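Local coordinates for protein Two-component system sensor histidine kinase (Bacteroides thetaiotaomicron, PDB 3OTT) that probably senses saccharides outside the cell and passes the signal on by histidine phosphorylation to control transcription, this chain being its extracellular part of beta-propellers and a beta-sandwich, at residues A109-T114 with N157-G162; L123-L128 with T134-R139; G468-F473 with G494-N499; D511-T514 with S518-Y521; F676-L681 with N689-R694. One frame throughout, in Å; residues are numbered along the deposited sequence.

Contact 1 of 5, residues A109-T114 with N157-G162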
# COMPACT_ATOMS: atom_id res chain seq x y z
N ALA B 109 23.20 0.59 -8.11
CA ALA B 109 22.06 0.77 -7.22
C ALA B 109 21.18 1.81 -7.82
O ALA B 109 21.68 2.88 -8.24
CB ALA B 109 22.51 1.20 -5.86
N LEU B 110 19.89 1.49 -7.92
CA LEU B 110 18.88 2.46 -8.41
C LEU B 110 18.39 3.41 -7.32
O LEU B 110 18.21 2.99 -6.16
CB LEU B 110 17.63 1.72 -8.80
CG LEU B 110 17.48 1.34 -10.23
CD1 LEU B 110 16.36 0.28 -10.30
CD2 LEU B 110 17.18 2.61 -11.09
N GLN B 111 18.12 4.65 -7.71
CA GLN B 111 17.54 5.65 -6.85
C GLN B 111 16.48 6.32 -7.69
O GLN B 111 16.77 7.24 -8.42
CB GLN B 111 18.61 6.67 -6.37
CG GLN B 111 18.08 7.60 -5.24
CD GLN B 111 19.01 8.71 -4.91
OE1 GLN B 111 19.93 9.02 -5.68
NE2 GLN B 111 18.83 9.29 -3.75
N GLY B 112 15.23 5.82 -7.63
CA GLY B 112 14.17 6.39 -8.43
C GLY B 112 14.53 6.09 -9.87
O GLY B 112 14.66 4.92 -10.24
N ASP B 113 14.72 7.12 -10.68
CA ASP B 113 15.02 6.88 -12.10
C ASP B 113 16.44 7.25 -12.43
O ASP B 113 16.75 7.61 -13.53
CB ASP B 113 14.07 7.68 -12.94
CG ASP B 113 13.78 7.02 -14.29
OD1 ASP B 113 13.78 5.80 -14.37
OD2 ASP B 113 13.53 7.76 -15.25
N THR B 114 17.31 7.17 -11.42
CA THR B 114 18.72 7.36 -11.57
C THR B 114 19.45 6.08 -11.13
O THR B 114 19.21 5.60 -10.03
CB THR B 114 19.18 8.52 -10.69
OG1 THR B 114 18.57 9.72 -11.18
CG2 THR B 114 20.63 8.69 -10.84
N ASN B 157 16.11 6.94 1.45
CA ASN B 157 16.65 7.58 0.24
C ASN B 157 18.06 8.18 0.44
O ASN B 157 18.41 9.13 -0.21
CB ASN B 157 15.73 8.68 -0.32
CG ASN B 157 15.96 8.92 -1.83
OD1 ASN B 157 16.23 7.99 -2.60
ND2 ASN B 157 15.88 10.18 -2.24
N GLN B 158 18.84 7.62 1.35
CA GLN B 158 20.25 7.98 1.51
C GLN B 158 21.10 7.08 0.62
O GLN B 158 20.71 5.93 0.36
CB GLN B 158 20.67 7.74 2.97
CG GLN B 158 19.98 8.68 3.97
CD GLN B 158 20.61 10.04 3.96
OE1 GLN B 158 20.39 10.81 3.04
NE2 GLN B 158 21.45 10.33 4.95
N ILE B 159 22.29 7.58 0.22
CA ILE B 159 23.19 6.78 -0.59
C ILE B 159 24.48 6.54 0.14
O ILE B 159 25.20 7.50 0.46
CB ILE B 159 23.49 7.44 -1.95
CG1 ILE B 159 22.20 7.77 -2.74
CG2 ILE B 159 24.46 6.65 -2.73
CD1 ILE B 159 21.42 6.56 -3.26
N TYR B 160 24.80 5.24 0.34
CA TYR B 160 25.99 4.81 1.04
C TYR B 160 26.96 4.24 0.04
O TYR B 160 26.59 3.43 -0.78
CB TYR B 160 25.65 3.79 2.15
CG TYR B 160 24.99 4.44 3.36
CD1 TYR B 160 23.63 4.58 3.41
CD2 TYR B 160 25.74 4.92 4.43
CE1 TYR B 160 23.00 5.13 4.50
CE2 TYR B 160 25.14 5.53 5.53
CZ TYR B 160 23.75 5.65 5.54
OH TYR B 160 23.10 6.24 6.58
N VAL B 161 28.23 4.64 0.11
CA VAL B 161 29.23 4.23 -0.89
C VAL B 161 30.45 3.63 -0.17
O VAL B 161 31.16 4.33 0.56
CB VAL B 161 29.67 5.45 -1.75
CG1 VAL B 161 30.80 5.07 -2.77
CG2 VAL B 161 28.49 6.06 -2.39
N GLY B 162 30.71 2.33 -0.41
CA GLY B 162 31.86 1.63 0.14
C GLY B 162 32.98 1.60 -0.88
O GLY B 162 32.79 1.19 -2.03

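Contact 2 of 5, residues L123-L128 with T134-R139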
# COMPACT_ATOMS: atom_id res chain seq x y z
N LEU B 123 32.94 6.85 -9.59
CA LEU B 123 31.58 6.71 -9.19
C LEU B 123 30.76 7.58 -10.10
O LEU B 123 31.17 8.73 -10.40
CB LEU B 123 31.38 7.17 -7.72
CG LEU B 123 29.96 7.17 -7.14
CD1 LEU B 123 29.40 5.73 -6.98
CD2 LEU B 123 29.89 7.95 -5.78
N TYR B 124 29.60 7.05 -10.53
CA TYR B 124 28.83 7.74 -11.57
C TYR B 124 27.36 7.68 -11.28
O TYR B 124 26.87 6.80 -10.56
CB TYR B 124 29.11 7.14 -12.98
CG TYR B 124 30.58 7.07 -13.31
CD1 TYR B 124 31.38 6.03 -12.83
CD2 TYR B 124 31.19 8.08 -14.07
CE1 TYR B 124 32.75 5.98 -13.12
CE2 TYR B 124 32.52 8.03 -14.38
CZ TYR B 124 33.30 6.99 -13.88
OH TYR B 124 34.62 6.95 -14.19
N THR B 125 26.65 8.59 -11.89
CA THR B 125 25.23 8.55 -11.94
C THR B 125 24.79 8.43 -13.40
O THR B 125 25.45 8.95 -14.32
CB THR B 125 24.73 9.79 -11.17
OG1 THR B 125 24.23 9.37 -9.89
CG2 THR B 125 23.80 10.57 -11.85
N TYR B 126 23.69 7.70 -13.61
CA TYR B 126 23.11 7.56 -14.93
C TYR B 126 21.61 7.74 -14.88
O TYR B 126 20.91 6.94 -14.29
CB TYR B 126 23.44 6.20 -15.53
CG TYR B 126 23.03 6.04 -16.99
CD1 TYR B 126 23.40 7.00 -17.95
CD2 TYR B 126 22.25 4.95 -17.40
CE1 TYR B 126 23.06 6.85 -19.32
CE2 TYR B 126 21.90 4.80 -18.76
CZ TYR B 126 22.30 5.74 -19.70
OH TYR B 126 21.93 5.59 -21.04
N GLN B 127 21.14 8.80 -15.53
CA GLN B 127 19.79 9.23 -15.42
C GLN B 127 19.05 8.55 -16.58
O GLN B 127 19.42 8.70 -17.69
CB GLN B 127 19.71 10.79 -15.41
CG GLN B 127 18.48 11.39 -14.65
CD GLN B 127 17.09 11.01 -15.29
OE1 GLN B 127 16.89 11.07 -16.50
NE2 GLN B 127 16.12 10.68 -14.44
N LEU B 128 18.04 7.75 -16.29
CA LEU B 128 17.57 6.79 -17.31
C LEU B 128 16.72 7.44 -18.37
O LEU B 128 16.61 6.90 -19.47
CB LEU B 128 16.81 5.64 -16.67
CG LEU B 128 17.65 4.77 -15.71
CD1 LEU B 128 16.72 3.83 -14.94
CD2 LEU B 128 18.75 3.95 -16.47
N THR B 134 27.04 11.35 -15.11
CA THR B 134 27.60 12.37 -14.26
C THR B 134 28.61 11.66 -13.41
O THR B 134 28.33 10.59 -12.91
CB THR B 134 26.57 12.96 -13.28
OG1 THR B 134 25.58 13.72 -13.99
CG2 THR B 134 27.25 13.86 -12.26
N SER B 135 29.75 12.29 -13.21
CA SER B 135 30.87 11.70 -12.55
C SER B 135 31.04 12.31 -11.19
O SER B 135 30.77 13.47 -11.01
CB SER B 135 32.11 11.99 -13.38
OG SER B 135 33.27 11.58 -12.70
N PHE B 136 31.49 11.50 -10.23
CA PHE B 136 31.78 11.95 -8.89
C PHE B 136 33.17 11.55 -8.53
O PHE B 136 33.57 10.40 -8.76
CB PHE B 136 30.82 11.31 -7.89
CG PHE B 136 29.42 11.76 -8.06
CD1 PHE B 136 28.56 11.09 -8.93
CD2 PHE B 136 28.98 12.92 -7.43
CE1 PHE B 136 27.29 11.54 -9.15
CE2 PHE B 136 27.69 13.36 -7.63
CZ PHE B 136 26.85 12.67 -8.47
N ASP B 137 33.91 12.47 -7.95
CA ASP B 137 35.26 12.06 -7.59
C ASP B 137 35.83 12.53 -6.25
O ASP B 137 35.15 13.13 -5.40
CB ASP B 137 36.22 12.32 -8.77
CG ASP B 137 36.75 13.75 -8.81
OD1 ASP B 137 35.99 14.73 -8.63
OD2 ASP B 137 37.98 13.87 -9.02
N THR B 138 37.10 12.20 -6.09
CA THR B 138 37.91 12.53 -4.92
C THR B 138 38.08 14.05 -4.67
O THR B 138 37.77 14.56 -3.61
CB THR B 138 39.24 11.73 -5.06
OG1 THR B 138 39.55 11.08 -3.84
CG2 THR B 138 40.40 12.55 -5.55
N ARG B 139 38.51 14.77 -5.69
CA ARG B 139 38.75 16.21 -5.65
C ARG B 139 37.49 17.08 -5.64
O ARG B 139 37.34 17.93 -4.75
CB ARG B 139 39.64 16.58 -6.83
CG ARG B 139 41.07 16.23 -6.51
CD ARG B 139 41.98 15.96 -7.71
NE ARG B 139 43.12 15.13 -7.30
CZ ARG B 139 44.18 15.57 -6.62
NH1 ARG B 139 44.28 16.86 -6.28
NH2 ARG B 139 45.15 14.73 -6.27

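Contact 3 of 5, residues G468-F473 with G494-N499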
# COMPACT_ATOMS: atom_id res chain seq x y z
N GLY B 468 -37.87 -19.18 28.22
CA GLY B 468 -37.06 -20.38 28.48
C GLY B 468 -35.55 -20.21 28.32
O GLY B 468 -34.81 -21.00 28.86
N LEU B 469 -35.08 -19.22 27.58
CA LEU B 469 -33.61 -19.05 27.50
C LEU B 469 -32.95 -18.70 28.82
O LEU B 469 -33.57 -18.13 29.69
CB LEU B 469 -33.17 -18.01 26.48
CG LEU B 469 -33.31 -18.32 25.02
CD1 LEU B 469 -32.69 -17.18 24.28
CD2 LEU B 469 -32.60 -19.62 24.76
N SER B 470 -31.69 -19.09 28.92
CA SER B 470 -30.84 -18.87 30.09
C SER B 470 -30.25 -17.48 30.18
O SER B 470 -29.61 -17.17 31.18
CB SER B 470 -29.65 -19.86 30.04
OG SER B 470 -30.12 -21.23 30.17
N GLY B 471 -30.44 -16.67 29.13
CA GLY B 471 -29.81 -15.34 28.98
C GLY B 471 -30.12 -14.70 27.64
O GLY B 471 -30.78 -15.32 26.79
N MET B 472 -29.64 -13.47 27.42
CA MET B 472 -30.02 -12.69 26.24
C MET B 472 -28.86 -12.50 25.26
O MET B 472 -29.10 -12.07 24.10
CB MET B 472 -30.63 -11.35 26.63
CG MET B 472 -32.04 -11.47 27.27
SD MET B 472 -33.26 -12.24 26.15
CE MET B 472 -33.63 -10.95 25.01
N PHE B 473 -27.64 -12.84 25.71
CA PHE B 473 -26.43 -12.81 24.89
C PHE B 473 -26.09 -14.17 24.32
O PHE B 473 -25.51 -15.06 25.00
CB PHE B 473 -25.23 -12.24 25.64
CG PHE B 473 -25.63 -11.30 26.73
CD1 PHE B 473 -25.60 -9.91 26.52
CD2 PHE B 473 -26.12 -11.80 27.95
CE1 PHE B 473 -26.01 -9.02 27.51
CE2 PHE B 473 -26.54 -10.93 28.95
CZ PHE B 473 -26.48 -9.53 28.74
N GLY B 494 -23.56 -24.41 30.98
CA GLY B 494 -24.21 -25.38 30.12
C GLY B 494 -24.51 -24.77 28.74
O GLY B 494 -23.99 -23.68 28.39
N ILE B 495 -25.33 -25.47 27.98
CA ILE B 495 -25.86 -25.00 26.68
C ILE B 495 -27.37 -25.30 26.64
O ILE B 495 -27.86 -26.21 27.30
CB ILE B 495 -25.09 -25.61 25.42
CG1 ILE B 495 -25.15 -27.12 25.41
CG2 ILE B 495 -23.57 -25.13 25.33
CD1 ILE B 495 -24.51 -27.75 24.14
N ASP B 496 -28.10 -24.50 25.90
CA ASP B 496 -29.54 -24.61 25.91
C ASP B 496 -29.90 -25.45 24.69
O ASP B 496 -29.18 -25.43 23.69
CB ASP B 496 -30.21 -23.22 25.90
CG ASP B 496 -30.30 -22.57 27.33
OD1 ASP B 496 -29.91 -23.21 28.32
OD2 ASP B 496 -30.76 -21.40 27.48
N LYS B 497 -30.99 -26.20 24.82
CA LYS B 497 -31.52 -27.04 23.76
C LYS B 497 -32.95 -26.59 23.52
O LYS B 497 -33.77 -26.61 24.45
CB LYS B 497 -31.48 -28.53 24.12
CG LYS B 497 -32.17 -29.43 23.05
CD LYS B 497 -32.16 -30.97 23.29
CE LYS B 497 -33.06 -31.40 24.44
NZ LYS B 497 -34.39 -31.72 23.99
N ILE B 498 -33.21 -26.13 22.30
CA ILE B 498 -34.55 -25.78 21.88
C ILE B 498 -35.21 -26.86 20.98
O ILE B 498 -34.63 -27.34 20.00
CB ILE B 498 -34.56 -24.47 21.08
CG1 ILE B 498 -33.97 -23.35 21.89
CG2 ILE B 498 -36.02 -24.10 20.67
CD1 ILE B 498 -33.82 -22.13 21.11
N ASN B 499 -36.42 -27.23 21.34
CA ASN B 499 -37.23 -28.06 20.47
C ASN B 499 -38.17 -27.07 19.79
O ASN B 499 -39.10 -26.58 20.40
CB ASN B 499 -37.95 -29.14 21.25
CG ASN B 499 -38.88 -29.97 20.39
OD1 ASN B 499 -39.48 -29.46 19.44
ND2 ASN B 499 -39.04 -31.26 20.75

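Contact 4 of 5, residues D511-T514 with S518-Y521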
# COMPACT_ATOMS: atom_id res chain seq x y z
N ASP B 511 -23.85 -29.08 34.86
CA ASP B 511 -23.16 -29.69 35.98
C ASP B 511 -21.62 -29.61 35.80
O ASP B 511 -20.90 -29.35 36.75
CB ASP B 511 -23.68 -31.12 36.23
CG ASP B 511 -23.47 -32.08 35.04
OD1 ASP B 511 -23.19 -31.62 33.88
OD2 ASP B 511 -23.59 -33.31 35.27
N GLU B 512 -21.15 -29.75 34.57
CA GLU B 512 -19.74 -29.69 34.25
C GLU B 512 -19.34 -28.37 33.57
O GLU B 512 -18.31 -27.77 33.91
CB GLU B 512 -19.39 -30.89 33.35
CG GLU B 512 -17.90 -31.09 33.15
CD GLU B 512 -17.52 -32.47 32.57
OE1 GLU B 512 -18.37 -33.40 32.52
OE2 GLU B 512 -16.33 -32.60 32.18
N LEU B 513 -20.14 -27.90 32.60
CA LEU B 513 -19.77 -26.71 31.87
C LEU B 513 -20.05 -25.41 32.64
O LEU B 513 -21.00 -24.71 32.35
CB LEU B 513 -20.47 -26.71 30.54
CG LEU B 513 -20.07 -27.75 29.50
CD1 LEU B 513 -21.10 -27.59 28.35
CD2 LEU B 513 -18.69 -27.53 28.98
N THR B 514 -19.23 -25.10 33.63
CA THR B 514 -19.60 -24.10 34.64
C THR B 514 -18.30 -23.60 35.30
O THR B 514 -17.31 -24.33 35.32
CB THR B 514 -20.55 -24.74 35.69
OG1 THR B 514 -21.04 -23.75 36.58
CG2 THR B 514 -19.85 -25.74 36.50
N SER B 518 -16.86 -22.78 31.79
CA SER B 518 -17.90 -22.07 31.07
C SER B 518 -17.62 -22.10 29.55
O SER B 518 -16.53 -21.76 29.13
CB SER B 518 -18.00 -20.64 31.58
OG SER B 518 -18.91 -19.91 30.79
N PRO B 519 -18.58 -22.54 28.75
CA PRO B 519 -18.35 -22.78 27.31
C PRO B 519 -18.25 -21.50 26.53
O PRO B 519 -18.88 -20.53 26.89
CB PRO B 519 -19.62 -23.55 26.84
CG PRO B 519 -20.66 -23.37 27.91
CD PRO B 519 -19.98 -22.84 29.17
N ASN B 520 -17.48 -21.50 25.45
CA ASN B 520 -17.43 -20.33 24.61
C ASN B 520 -17.32 -20.69 23.12
O ASN B 520 -17.06 -19.83 22.33
CB ASN B 520 -16.27 -19.40 25.02
CG ASN B 520 -14.92 -19.93 24.54
OD1 ASN B 520 -14.63 -21.12 24.72
ND2 ASN B 520 -14.12 -19.07 23.87
N TYR B 521 -17.55 -21.95 22.76
CA TYR B 521 -17.53 -22.32 21.38
C TYR B 521 -18.38 -23.54 21.15
O TYR B 521 -18.35 -24.49 21.94
CB TYR B 521 -16.11 -22.61 20.84
CG TYR B 521 -16.01 -22.25 19.36
CD1 TYR B 521 -16.39 -23.15 18.37
CD2 TYR B 521 -15.55 -20.98 18.96
CE1 TYR B 521 -16.35 -22.78 16.99
CE2 TYR B 521 -15.49 -20.62 17.61
CZ TYR B 521 -15.88 -21.52 16.62
OH TYR B 521 -15.80 -21.15 15.26

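Contact 5 of 5, residues F676-L681 with N689-R694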
# COMPACT_ATOMS: atom_id res chain seq x y z
N PHE B 676 10.49 -28.84 -26.44
CA PHE B 676 10.00 -27.76 -25.60
C PHE B 676 10.41 -28.20 -24.20
O PHE B 676 10.11 -29.36 -23.82
CB PHE B 676 8.46 -27.69 -25.67
CG PHE B 676 7.92 -27.38 -27.06
CD1 PHE B 676 7.56 -28.40 -27.93
CD2 PHE B 676 7.81 -26.08 -27.50
CE1 PHE B 676 7.07 -28.11 -29.27
CE2 PHE B 676 7.31 -25.80 -28.79
CZ PHE B 676 6.96 -26.85 -29.68
N GLU B 677 11.07 -27.31 -23.46
CA GLU B 677 11.21 -27.49 -22.01
C GLU B 677 10.21 -26.60 -21.34
O GLU B 677 9.95 -25.51 -21.78
CB GLU B 677 12.62 -27.15 -21.52
CG GLU B 677 13.61 -28.17 -21.99
CD GLU B 677 15.03 -27.79 -21.69
OE1 GLU B 677 15.26 -26.75 -21.03
OE2 GLU B 677 15.92 -28.55 -22.14
N LEU B 678 9.69 -27.07 -20.22
CA LEU B 678 8.62 -26.39 -19.50
C LEU B 678 9.07 -26.24 -18.04
O LEU B 678 9.85 -27.06 -17.54
CB LEU B 678 7.31 -27.22 -19.59
CG LEU B 678 7.29 -28.56 -18.83
CD1 LEU B 678 6.77 -28.42 -17.38
CD2 LEU B 678 6.44 -29.55 -19.55
N SER B 679 8.58 -25.24 -17.34
CA SER B 679 8.83 -25.20 -15.89
C SER B 679 7.78 -24.37 -15.18
O SER B 679 7.29 -23.39 -15.74
CB SER B 679 10.23 -24.60 -15.62
OG SER B 679 10.39 -24.31 -14.24
N ASP B 680 7.44 -24.72 -13.96
CA ASP B 680 6.64 -23.87 -13.11
C ASP B 680 7.52 -23.26 -11.98
O ASP B 680 7.02 -22.83 -10.93
CB ASP B 680 5.47 -24.65 -12.53
CG ASP B 680 5.90 -25.89 -11.67
OD1 ASP B 680 7.11 -26.28 -11.59
OD2 ASP B 680 4.97 -26.51 -11.08
N LEU B 681 8.83 -23.23 -12.22
CA LEU B 681 9.81 -22.57 -11.30
C LEU B 681 9.79 -23.21 -9.92
O LEU B 681 9.50 -22.55 -8.96
CB LEU B 681 9.53 -21.06 -11.15
CG LEU B 681 9.39 -20.16 -12.41
CD1 LEU B 681 9.10 -18.70 -11.91
CD2 LEU B 681 10.56 -20.16 -13.34
N ASN B 689 6.62 -31.19 -9.41
CA ASN B 689 5.28 -31.55 -9.84
C ASN B 689 5.29 -32.49 -11.10
O ASN B 689 6.31 -32.66 -11.76
CB ASN B 689 4.48 -30.28 -10.09
CG ASN B 689 4.19 -29.51 -8.79
OD1 ASN B 689 3.68 -30.07 -7.84
ND2 ASN B 689 4.52 -28.23 -8.77
N LYS B 690 4.13 -33.06 -11.42
CA LYS B 690 3.92 -33.95 -12.54
C LYS B 690 3.04 -33.28 -13.59
O LYS B 690 2.08 -32.60 -13.25
CB LYS B 690 3.27 -35.25 -12.05
CG LYS B 690 4.27 -36.18 -11.37
CD LYS B 690 3.60 -37.28 -10.53
CE LYS B 690 4.69 -38.20 -9.93
NZ LYS B 690 4.19 -39.22 -8.93
N PHE B 691 3.40 -33.44 -14.86
CA PHE B 691 2.70 -32.74 -15.96
C PHE B 691 2.09 -33.69 -17.02
O PHE B 691 2.54 -34.81 -17.21
CB PHE B 691 3.64 -31.66 -16.59
CG PHE B 691 4.08 -30.57 -15.58
CD1 PHE B 691 3.30 -29.46 -15.37
CD2 PHE B 691 5.20 -30.75 -14.78
CE1 PHE B 691 3.65 -28.50 -14.41
CE2 PHE B 691 5.58 -29.79 -13.79
CZ PHE B 691 4.83 -28.68 -13.61
N VAL B 692 1.03 -33.24 -17.66
CA VAL B 692 0.45 -33.93 -18.78
C VAL B 692 0.48 -32.96 -19.94
O VAL B 692 0.55 -31.73 -19.75
CB VAL B 692 -1.03 -34.41 -18.50
CG1 VAL B 692 -1.04 -35.70 -17.66
CG2 VAL B 692 -1.84 -33.35 -17.83
N TYR B 693 0.50 -33.51 -21.16
CA TYR B 693 0.55 -32.68 -22.36
C TYR B 693 -0.16 -33.38 -23.48
O TYR B 693 -0.26 -34.63 -23.50
CB TYR B 693 1.99 -32.36 -22.76
CG TYR B 693 2.83 -33.52 -23.26
CD1 TYR B 693 3.48 -34.38 -22.37
CD2 TYR B 693 2.99 -33.75 -24.61
CE1 TYR B 693 4.25 -35.45 -22.83
CE2 TYR B 693 3.75 -34.83 -25.10
CZ TYR B 693 4.37 -35.67 -24.21
OH TYR B 693 5.11 -36.71 -24.68
N ARG B 694 -0.59 -32.59 -24.46
CA ARG B 694 -1.18 -33.13 -25.68
C ARG B 694 -1.00 -32.12 -26.80
O ARG B 694 -0.96 -30.91 -26.55
CB ARG B 694 -2.66 -33.45 -25.48
CG ARG B 694 -3.51 -32.24 -25.16
CD ARG B 694 -4.83 -32.66 -24.53
NE ARG B 694 -5.74 -33.27 -25.50
CZ ARG B 694 -6.64 -34.19 -25.20
NH1 ARG B 694 -6.79 -34.61 -23.94
NH2 ARG B 694 -7.42 -34.69 -26.14

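Contact 1 of 5, residues A109-T114 with N157-G162
Q111 and N157 meet through their carboxamides, and this is the one polar link of the contact. Q111 NE2 donates to N157 OD1 at 3.1 Å, with an N-H...O angle of 158°. The acceptor lies almost in the amide plane of Q111, whereas the donor stands well above the carbonyl plane of N157, away from either lone-pair direction. The two amides are turned 54° apart and joined by a single N-H...O bond. Each group has a further polar partner: W116 NE1 bonds to Q111 OE1, and R153 NH1 to N157 OD1.

The apolar part belongs to I159, whose CD1 reaches Q111 CD at 3.6 Å, crossing the extended glutamine at a slant. That side chain starts with CG anti to the backbone N (chi1 -169°), which carries the amide across to the next blade. With an alanine here, W116 NE1 would probably be left without its acceptor and N157 OD1 without its amide donor, while a gap opened beside I159 CD1.

The segments belong to adjacent blades of a beta-propeller: Q111 ends strand 105-111, the first of its blade, at the first position of a type II' turn, and I159 begins strand 159-163, second in the next. A single side chain with separate donor and acceptor ends thus ties an indole, an arginine-bound asparagine and an aliphatic tip together at a blade interface.

Contact 2 of 5, residues L123-L128 with T134-R139
The carbonyl oxygen of T134 is gripped twice from strand 122-127: T125 N donates to T134 O at 2.8 Å, and Y124 CA approaches T134 O at 3.2 Å in a CA-H...O contact. The return bond runs from T134 N to T125 O, which makes T125 and T134 an antiparallel hydrogen-bonded pair. Two residues along, F136 N donates to L123 O at 2.8 Å. Between these pairs Y124 and S135 form a non-hydrogen-bonded pair.

The side chains divide between the two faces of the hairpin. L123, T125, T134 and F136 share one face, where carbon-to-carbon contacts prevail. T125 CG2 lies beside T134 CB at 3.9 Å, the two threonines pointing the same way. F136, whose CG sits beside its own backbone N (chi1 -67°), turns its ring edge to the first strand: CE1 meets T125 CB at 3.7 Å, and L123 O also lies near the ring plane. At the root of the ring, L123 CD2 touches F136 CB at 4.1 Å. On the other face, the tyrosine ring of Y124 lies obliquely against the backbone of S135, with CE2 4.0 Å from S135 OG.

These are the third and fourth strands of a four-stranded propeller blade, the second one the blade's outermost. W116 of strand 114-119 lies against L123, T125 and the F136 ring. After F136 the chain turns at the N-cap residue D137 into the short helix 138-141, while at the other end Q127 NE2 bonds to Y327 OH of the second subunit.

Contact 3 of 5, residues G468-F473 with G494-N499
The carboxylate of D496 is the flat group here, and S470 holds it with both its backbone N and its hydroxyl. S470 N donates to D496 OD2 at 2.9 Å, meeting that oxygen nearly along its C-O line. S470 OG lies within bonding distance of both oxygens, 2.7 Å from D496 OD1 and 2.8 Å from D496 OD2. L469 brings a methyl to the same group, its CD2 standing 3.7 Å from D496 OD2. The aspartate's CG is placed anti to its own carbonyl carbon (chi1 -82°), which directs the carboxylate toward the loop.

D496 lies on strand 495-499, the third of a four-stranded blade in the second propeller of the chain. Segment 468-473 belongs to the connection that leaves the preceding blade at strand 457-463 and enters this one at strand 474-479, so a blade strand anchors its own entry loop. An alanine in place of D496 would probably leave S470 N without its acceptor and set the entry loop free to shift. K507 NZ, from the neighbouring strand 504-508, bonds to S470 OG and forms a long, weak ion pair with D496 OD1.

Contact 4 of 5, residues D511-T514 with S518-Y521
L513 meets P519 first through its CB, which lies 4.1 Å from P519 CD. The next atom, CG, stands further back from the proline, but the branch beyond it returns: L513 CD1 comes to 4.3 Å from P519 CG, alongside the outer part of the pyrrolidine ring. The leucine as a whole packs on V532 and F534 of strand 530-534, the second strand of the blade that P519 enters. With CG held anti to the carbonyl carbon (chi1 -68°), the side chain runs down beside the proline into that blade while its own carbonyl stays near the ring, L513 O lying 3.8 Å from P519 CD.

The backbone brings these groups together by folding tightly. L513 is the centre of an inverse gamma turn, in which T514 N makes a weak bond to E512 O. The chain then doubles back, so that T514 N and S518 N end 3.8 Å apart, with no polar bond between the two segments. S518 OG instead bonds to N492 O, and L513 is bonded through its backbone to G494; both partners belong to the preceding blade.

The loop thus connects two propeller blades, leaving strand 504-508, the outermost of one, and opening strand 519-524, the first of the next, where N520 and Y521 face G533 in a classic beta bulge. P519 has no N-H to give, and it meets L513 through its ring carbons; the two segments touch by apolar contact, while S518 OG and the L513 backbone bond to the preceding blade.

Contact 5 of 5, residues F676-L681 with N689-R694
L678 and D680 both place CG in the crowded position between backbone N and carbonyl carbon (chi1 69° and 60°), a setting that brings L678 CD1 and the D680 carboxylate to the ring of F691. L678 CD1 sits over the middle of one face of that ring, 3.8 Å from its centroid and nearly on the normal, a CH-pi contact. D680 comes to the edge instead: its OD2 is 3.3 Å from F691 CZ, near the ring plane, with the carboxylate turned steeply against the ring.

The same oxygen has a true donor. N689 ND2 bonds to D680 OD2 at 2.9 Å on the syn side, the N-H...O angle being 153° and the amide standing steeply across the carboxylate. D680 OD1 is buried without a partner in the model.

Strands 674-679 and 691-696 belong to different sheets, so these side chains bridge the two layers of the beta-sandwich, a Y_Y_Y domain; beyond L678 lie I712 of its own sheet and I726 of the facing one. The backbone oxygen of D680 bonds to R634, a residue of the hexatantalum dodecabromide pocket, and the cluster lies about 8 Å from the D680 side chain.

With one amide N-H and the electropositive rim of a phenyl ring as its neighbours across the contact, the carboxylate is only partly compensated there, which would probably make its ionisation somewhat costlier than in water.

From the N terminus, contact 1 closes a loop of 42 residues between adjacent blades of the first propeller, and contact 2, a short hairpin, is nested inside it. The two touch where D113 meets L128, within one sheet. The remaining contacts follow in series, and none cross. Contact 3 ties an entry loop to its own blade in the second propeller, about 66 Å from contact 1 between centres. Contact 4 begins soon after, in the turn to the following blade, and adjoins contact 3 through G494, L513 and P519. Contact 5 closes last, joining the two sheets of the sandwich, about 40 Å from contact 1 and 54 Å from contact 4 between centres.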